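Local coordinates for ancestral congerin Con-anc (PDB 3AJY), which binds beta-galactoside sugars such as lactose, as a reconstructed ancestor of the fish galectins called congerins, at residues 46-51 with 99-104; 42-47 with 88-93. All blocks are in the same frame, centred on the assembly; numbering follows the deposited sequence.

Contact 1: residues 46-51 with 99-104. With BGC (beta-D-glucopyranose), chain C; GAL (beta-D-galactopyranose), chain B.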
# COMPACT_ATOMS: atom_id res chain seq x y z
N LEU A 46 8.23 -0.27 -15.44
CA LEU A 46 9.49 -0.92 -15.22
C LEU A 46 9.32 -2.43 -15.44
O LEU A 46 8.86 -3.14 -14.55
CB LEU A 46 9.96 -0.57 -13.80
CG LEU A 46 11.31 -0.97 -13.23
CD1 LEU A 46 12.45 -0.21 -13.91
CD2 LEU A 46 11.28 -0.69 -11.71
N ASP A 47 9.68 -2.91 -16.63
CA ASP A 47 9.41 -4.30 -17.03
C ASP A 47 10.69 -5.11 -16.94
O ASP A 47 11.66 -4.84 -17.64
CB ASP A 47 8.85 -4.35 -18.47
CG ASP A 47 8.01 -5.60 -18.74
OD1 ASP A 47 7.47 -6.21 -17.79
OD2 ASP A 47 7.85 -5.98 -19.94
N HIS A 48 10.69 -6.10 -16.05
CA HIS A 48 11.85 -6.97 -15.84
C HIS A 48 11.64 -8.24 -16.61
O HIS A 48 10.87 -9.11 -16.21
CB HIS A 48 12.02 -7.27 -14.36
CG HIS A 48 11.91 -6.06 -13.50
ND1 HIS A 48 10.70 -5.56 -13.07
CD2 HIS A 48 12.85 -5.21 -13.02
CE1 HIS A 48 10.90 -4.48 -12.33
NE2 HIS A 48 12.20 -4.25 -12.29
N ARG A 49 12.34 -8.33 -17.73
CA ARG A 49 12.11 -9.39 -18.68
C ARG A 49 13.20 -10.44 -18.57
O ARG A 49 14.34 -10.22 -18.99
CB ARG A 49 12.01 -8.82 -20.10
CG ARG A 49 11.44 -7.44 -20.14
CD ARG A 49 10.25 -7.23 -21.02
NE ARG A 49 10.59 -6.80 -22.35
CZ ARG A 49 9.89 -5.96 -23.13
NH1 ARG A 49 8.78 -5.36 -22.72
NH2 ARG A 49 10.33 -5.72 -24.34
N PHE A 50 12.85 -11.57 -17.97
CA PHE A 50 13.71 -12.73 -17.98
C PHE A 50 13.84 -13.22 -19.42
O PHE A 50 14.94 -13.49 -19.90
CB PHE A 50 13.11 -13.82 -17.10
CG PHE A 50 12.89 -13.38 -15.68
CD1 PHE A 50 11.68 -12.80 -15.29
CD2 PHE A 50 13.89 -13.52 -14.73
CE1 PHE A 50 11.46 -12.39 -13.98
CE2 PHE A 50 13.69 -13.11 -13.42
CZ PHE A 50 12.49 -12.54 -13.04
N ASN A 51 12.71 -13.32 -20.11
CA ASN A 51 12.67 -13.89 -21.44
C ASN A 51 11.43 -13.34 -22.12
O ASN A 51 10.33 -13.83 -21.85
CB ASN A 51 12.63 -15.43 -21.33
CG ASN A 51 12.33 -16.12 -22.66
OD1 ASN A 51 12.97 -15.84 -23.68
ND2 ASN A 51 11.37 -17.05 -22.64
N ILE A 99 15.44 4.87 -9.59
CA ILE A 99 15.03 3.51 -9.24
C ILE A 99 16.21 2.72 -8.63
O ILE A 99 17.26 2.63 -9.26
CB ILE A 99 14.52 2.76 -10.50
CG1 ILE A 99 13.36 3.51 -11.18
CG2 ILE A 99 14.10 1.35 -10.14
CD1 ILE A 99 13.70 4.14 -12.52
N GLU A 100 16.02 2.17 -7.43
CA GLU A 100 17.02 1.29 -6.81
C GLU A 100 16.53 -0.15 -6.68
O GLU A 100 15.49 -0.42 -6.08
CB GLU A 100 17.49 1.81 -5.44
CG GLU A 100 18.64 0.97 -4.83
CD GLU A 100 19.16 1.51 -3.49
OE1 GLU A 100 18.40 2.19 -2.76
OE2 GLU A 100 20.36 1.27 -3.17
N LEU A 101 17.30 -1.08 -7.23
CA LEU A 101 17.03 -2.51 -7.12
C LEU A 101 17.71 -3.10 -5.88
O LEU A 101 18.60 -2.47 -5.27
CB LEU A 101 17.46 -3.22 -8.40
CG LEU A 101 16.95 -2.62 -9.72
CD1 LEU A 101 17.47 -3.43 -10.91
CD2 LEU A 101 15.42 -2.46 -9.80
N LEU A 102 17.31 -4.31 -5.50
CA LEU A 102 17.73 -4.87 -4.21
C LEU A 102 19.23 -5.15 -4.08
O LEU A 102 19.77 -5.23 -2.97
CB LEU A 102 16.90 -6.11 -3.84
CG LEU A 102 16.94 -6.54 -2.36
CD1 LEU A 102 16.38 -5.46 -1.44
CD2 LEU A 102 16.24 -7.88 -2.13
N ASP A 103 19.92 -5.30 -5.20
CA ASP A 103 21.36 -5.54 -5.17
C ASP A 103 22.15 -4.23 -5.22
O ASP A 103 23.35 -4.24 -5.48
CB ASP A 103 21.74 -6.44 -6.35
CG ASP A 103 21.70 -5.71 -7.70
OD1 ASP A 103 22.38 -6.19 -8.63
OD2 ASP A 103 21.00 -4.68 -7.85
N GLY A 104 21.48 -3.11 -5.00
CA GLY A 104 22.11 -1.80 -5.10
C GLY A 104 22.25 -1.21 -6.49
O GLY A 104 22.78 -0.11 -6.64
C2 BGC C . 9.25 -4.17 -28.34
C3 BGC C . 8.51 -4.61 -27.09
C4 BGC C . 7.01 -4.27 -27.16
C5 BGC C . 6.45 -4.79 -28.49
C6 BGC C . 4.97 -4.54 -28.75
C1 BGC C . 8.50 -4.71 -29.55
O1 BGC C . 9.13 -4.25 -30.71
O2 BGC C . 10.57 -4.68 -28.32
O3 BGC C . 9.14 -3.99 -26.01
O4 BGC C . 6.36 -4.94 -26.10
O5 BGC C . 7.19 -4.20 -29.53
O6 BGC C . 4.75 -3.15 -28.65
C1 GAL B . 5.61 -4.05 -25.26
C2 GAL B . 4.80 -4.94 -24.32
C3 GAL B . 4.03 -4.10 -23.29
C4 GAL B . 4.99 -3.12 -22.61
C5 GAL B . 5.74 -2.29 -23.65
C6 GAL B . 6.73 -1.27 -23.05
O2 GAL B . 3.89 -5.72 -25.07
O3 GAL B . 3.46 -4.98 -22.35
O4 GAL B . 5.91 -3.83 -21.80
O5 GAL B . 6.43 -3.14 -24.54
O6 GAL B . 7.29 -0.47 -24.08

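Contact 2: residues 42-47 with 88-93. With GAL (beta-D-galactopyranose), chain B.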
# COMPACT_ATOMS: atom_id res chain seq x y z
N LEU A 42 0.83 6.05 -17.75
CA LEU A 42 1.90 5.70 -16.83
C LEU A 42 3.08 6.58 -17.08
O LEU A 42 3.47 6.79 -18.24
CB LEU A 42 2.33 4.24 -17.04
CG LEU A 42 1.33 3.09 -16.92
CD1 LEU A 42 2.06 1.80 -17.25
CD2 LEU A 42 0.72 3.03 -15.51
N SER A 43 3.64 7.10 -15.99
CA SER A 43 4.91 7.81 -16.03
C SER A 43 6.09 6.87 -16.07
O SER A 43 7.13 7.20 -16.67
CB SER A 43 5.04 8.75 -14.83
OG SER A 43 4.25 9.93 -15.03
N LEU A 44 5.95 5.71 -15.43
CA LEU A 44 7.05 4.74 -15.35
C LEU A 44 6.49 3.34 -15.42
O LEU A 44 5.70 2.95 -14.57
CB LEU A 44 7.83 4.85 -14.03
CG LEU A 44 9.34 4.57 -13.93
CD1 LEU A 44 9.72 4.05 -12.53
CD2 LEU A 44 9.92 3.69 -15.01
N HIS A 45 6.93 2.59 -16.42
CA HIS A 45 6.63 1.17 -16.55
C HIS A 45 8.01 0.52 -16.47
O HIS A 45 8.86 0.74 -17.33
CB HIS A 45 5.95 0.93 -17.90
CG HIS A 45 5.99 -0.49 -18.38
ND1 HIS A 45 5.21 -1.48 -17.82
CD2 HIS A 45 6.63 -1.06 -19.44
CE1 HIS A 45 5.40 -2.62 -18.49
NE2 HIS A 45 6.25 -2.38 -19.47
N LEU A 46 8.23 -0.27 -15.44
CA LEU A 46 9.49 -0.92 -15.22
C LEU A 46 9.32 -2.43 -15.44
O LEU A 46 8.86 -3.14 -14.55
CB LEU A 46 9.96 -0.57 -13.80
CG LEU A 46 11.31 -0.97 -13.23
CD1 LEU A 46 12.45 -0.21 -13.91
CD2 LEU A 46 11.28 -0.69 -11.71
N ASP A 47 9.68 -2.91 -16.63
CA ASP A 47 9.41 -4.30 -17.03
C ASP A 47 10.69 -5.11 -16.94
O ASP A 47 11.66 -4.84 -17.64
CB ASP A 47 8.85 -4.35 -18.47
CG ASP A 47 8.01 -5.60 -18.74
OD1 ASP A 47 7.47 -6.21 -17.79
OD2 ASP A 47 7.85 -5.98 -19.94
N ILE A 88 11.98 -3.21 -4.84
CA ILE A 88 12.32 -2.05 -5.67
C ILE A 88 11.91 -0.78 -4.95
O ILE A 88 10.84 -0.71 -4.38
CB ILE A 88 11.63 -2.14 -7.07
CG1 ILE A 88 12.03 -3.43 -7.78
CG2 ILE A 88 11.99 -0.97 -7.96
CD1 ILE A 88 11.05 -3.87 -8.88
N THR A 89 12.78 0.23 -4.96
CA THR A 89 12.42 1.56 -4.41
C THR A 89 12.53 2.64 -5.48
O THR A 89 13.52 2.70 -6.23
CB THR A 89 13.28 1.91 -3.17
OG1 THR A 89 13.03 0.95 -2.13
CG2 THR A 89 12.95 3.30 -2.62
N ILE A 90 11.51 3.48 -5.55
CA ILE A 90 11.39 4.51 -6.58
C ILE A 90 11.13 5.86 -5.94
O ILE A 90 10.32 5.98 -5.01
CB ILE A 90 10.20 4.23 -7.56
CG1 ILE A 90 10.33 2.84 -8.20
CG2 ILE A 90 10.14 5.32 -8.64
CD1 ILE A 90 9.05 2.37 -8.93
N THR A 91 11.81 6.88 -6.42
CA THR A 91 11.53 8.24 -6.01
C THR A 91 11.74 9.08 -7.24
O THR A 91 12.30 8.59 -8.22
CB THR A 91 12.45 8.73 -4.84
OG1 THR A 91 11.95 9.97 -4.32
CG2 THR A 91 13.86 8.93 -5.30
N PHE A 92 11.29 10.32 -7.21
CA PHE A 92 11.43 11.17 -8.38
C PHE A 92 11.43 12.65 -8.07
O PHE A 92 10.86 13.08 -7.07
CB PHE A 92 10.31 10.88 -9.38
CG PHE A 92 8.93 11.18 -8.88
CD1 PHE A 92 8.23 10.25 -8.12
CD2 PHE A 92 8.30 12.38 -9.21
CE1 PHE A 92 6.96 10.51 -7.67
CE2 PHE A 92 7.01 12.65 -8.77
CZ PHE A 92 6.34 11.72 -7.99
N ASP A 93 12.04 13.43 -8.96
CA ASP A 93 11.82 14.87 -9.01
C ASP A 93 11.09 15.25 -10.31
O ASP A 93 10.63 14.36 -11.06
CB ASP A 93 13.14 15.62 -8.78
CG ASP A 93 14.17 15.30 -9.82
OD1 ASP A 93 15.35 15.13 -9.44
OD2 ASP A 93 13.81 15.23 -11.02
C1 GAL B . 5.61 -4.05 -25.26
C2 GAL B . 4.80 -4.94 -24.32
C3 GAL B . 4.03 -4.10 -23.29
C4 GAL B . 4.99 -3.12 -22.61
C5 GAL B . 5.74 -2.29 -23.65
C6 GAL B . 6.73 -1.27 -23.05
O2 GAL B . 3.89 -5.72 -25.07
O3 GAL B . 3.46 -4.98 -22.35
O4 GAL B . 5.91 -3.83 -21.80
O5 GAL B . 6.43 -3.14 -24.54
O6 GAL B . 7.29 -0.47 -24.08

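Contact 1: residues 46-51 with 99-104
The imidazole of His48 meets Leu101 with its edge: the methyl Leu101 CD2 lies near the ring plane, 4.4 Å from His48 NE2, a loose van der Waals touch. Phe31 stacks on this ring and Phe80 meets it edge-to-face, while its ND1 is hydrogen-bonded to the carbonyl oxygen of Phe31. The imidazole thus has its polar anchor on the neighbouring strand and turns another part of its edge to the opposing sheet. The guanidinium of Arg49 is also used at its edge, with Asp47 OD2, glucose O3 and galactose O4 all in its plane. Arg49 NH1 gives a nearly straight bond (175°) to the anti lone pair of Asp47 OD2 at 3.0 Å. Arg49 NH2 points just as directly at glucose O3, 2.7 Å away. Bends at chi2 and chi3 fold the arginine chain toward the sugar. Arg30 makes a second salt bridge to Asp47 OD2, and Asp55 pairs with Arg49 NH2, so the guanidinium is held in place by two carboxylates. Across the interior, the side chains of Leu46 and Ile99 run alongside each other in opposing senses, and Leu46 CD2 rests 3.8 Å from Ile99 CG2. With CG anti to the backbone N (chi1 -175°), Leu46 brings the branch carrying CD2 against Ile99, and Ile88 of the adjacent strand 85-92 packs against both. Leu101 to Gly104 form a type I turn, closed by Gly104 N on Leu101 O (3.0 Å). One strand thus presents Asp47 and Arg49 to the sugar and Leu46 and His48 to the core, an arrangement characteristic of the galectin beta-sandwich and its carbohydrate-binding site.

Contact 2: residues 42-47 with 88-93
Galactose O4 and His45 NE2 share a hydrogen bond of 2.8 Å, bent to 136°, with O4 at the edge of the imidazole and near its plane. The same edge brings His45 CD2 to 3.6 Å from galactose C6, adding a carbon contact beside the polar one. Having CG anti to the backbone N (chi1 161°) carries the ring out over the sugar side of the sheet, where Asn34 OD1 binds ND1; with both nitrogens engaged, the rotation of the ring is fixed. Trp69, another residue of the glycan pocket, meets the ring with its plane at about 45°. Residues 42-47 and 88-93 lie on the two facing sheets of the galectin sandwich, and the touching side chains between them are all aliphatic and buried. Leu44 and Ile90 meet end-on, tip to tip, with Leu44 CD1 4.0 Å from Ile90 CD1, and Ile90 CG2 lies nearly as close, 4.1 Å from Leu44 CD1. One step along, Ile88 meets Leu46 in the same fashion, its CG2 3.8 Å from Leu46 CD2. Ser43 and Leu44 together form a classic beta bulge opposite Val35 of the adjacent strand.

Both contacts are buried and start from strand 41-52, sharing Leu46 and Asp47, but they meet different strands of the opposite sheet: contact 1 reaches 96-101 and contact 2 its neighbour 85-92. Glu100 N lies 2.8 Å from Thr89 O, a probable hydrogen bond joining these two strands. The centre of contact 2 lies about 5 Å from the centre of the chain, against about 8 Å for contact 1, and its interior is purely aliphatic, whereas contact 1 adds an imidazole and runs out into an exposed turn. On the sugar side Asp47 is common to both; contact 2 holds galactose through an imidazole edge, and Arg49 of contact 1 adds the reach to glucose.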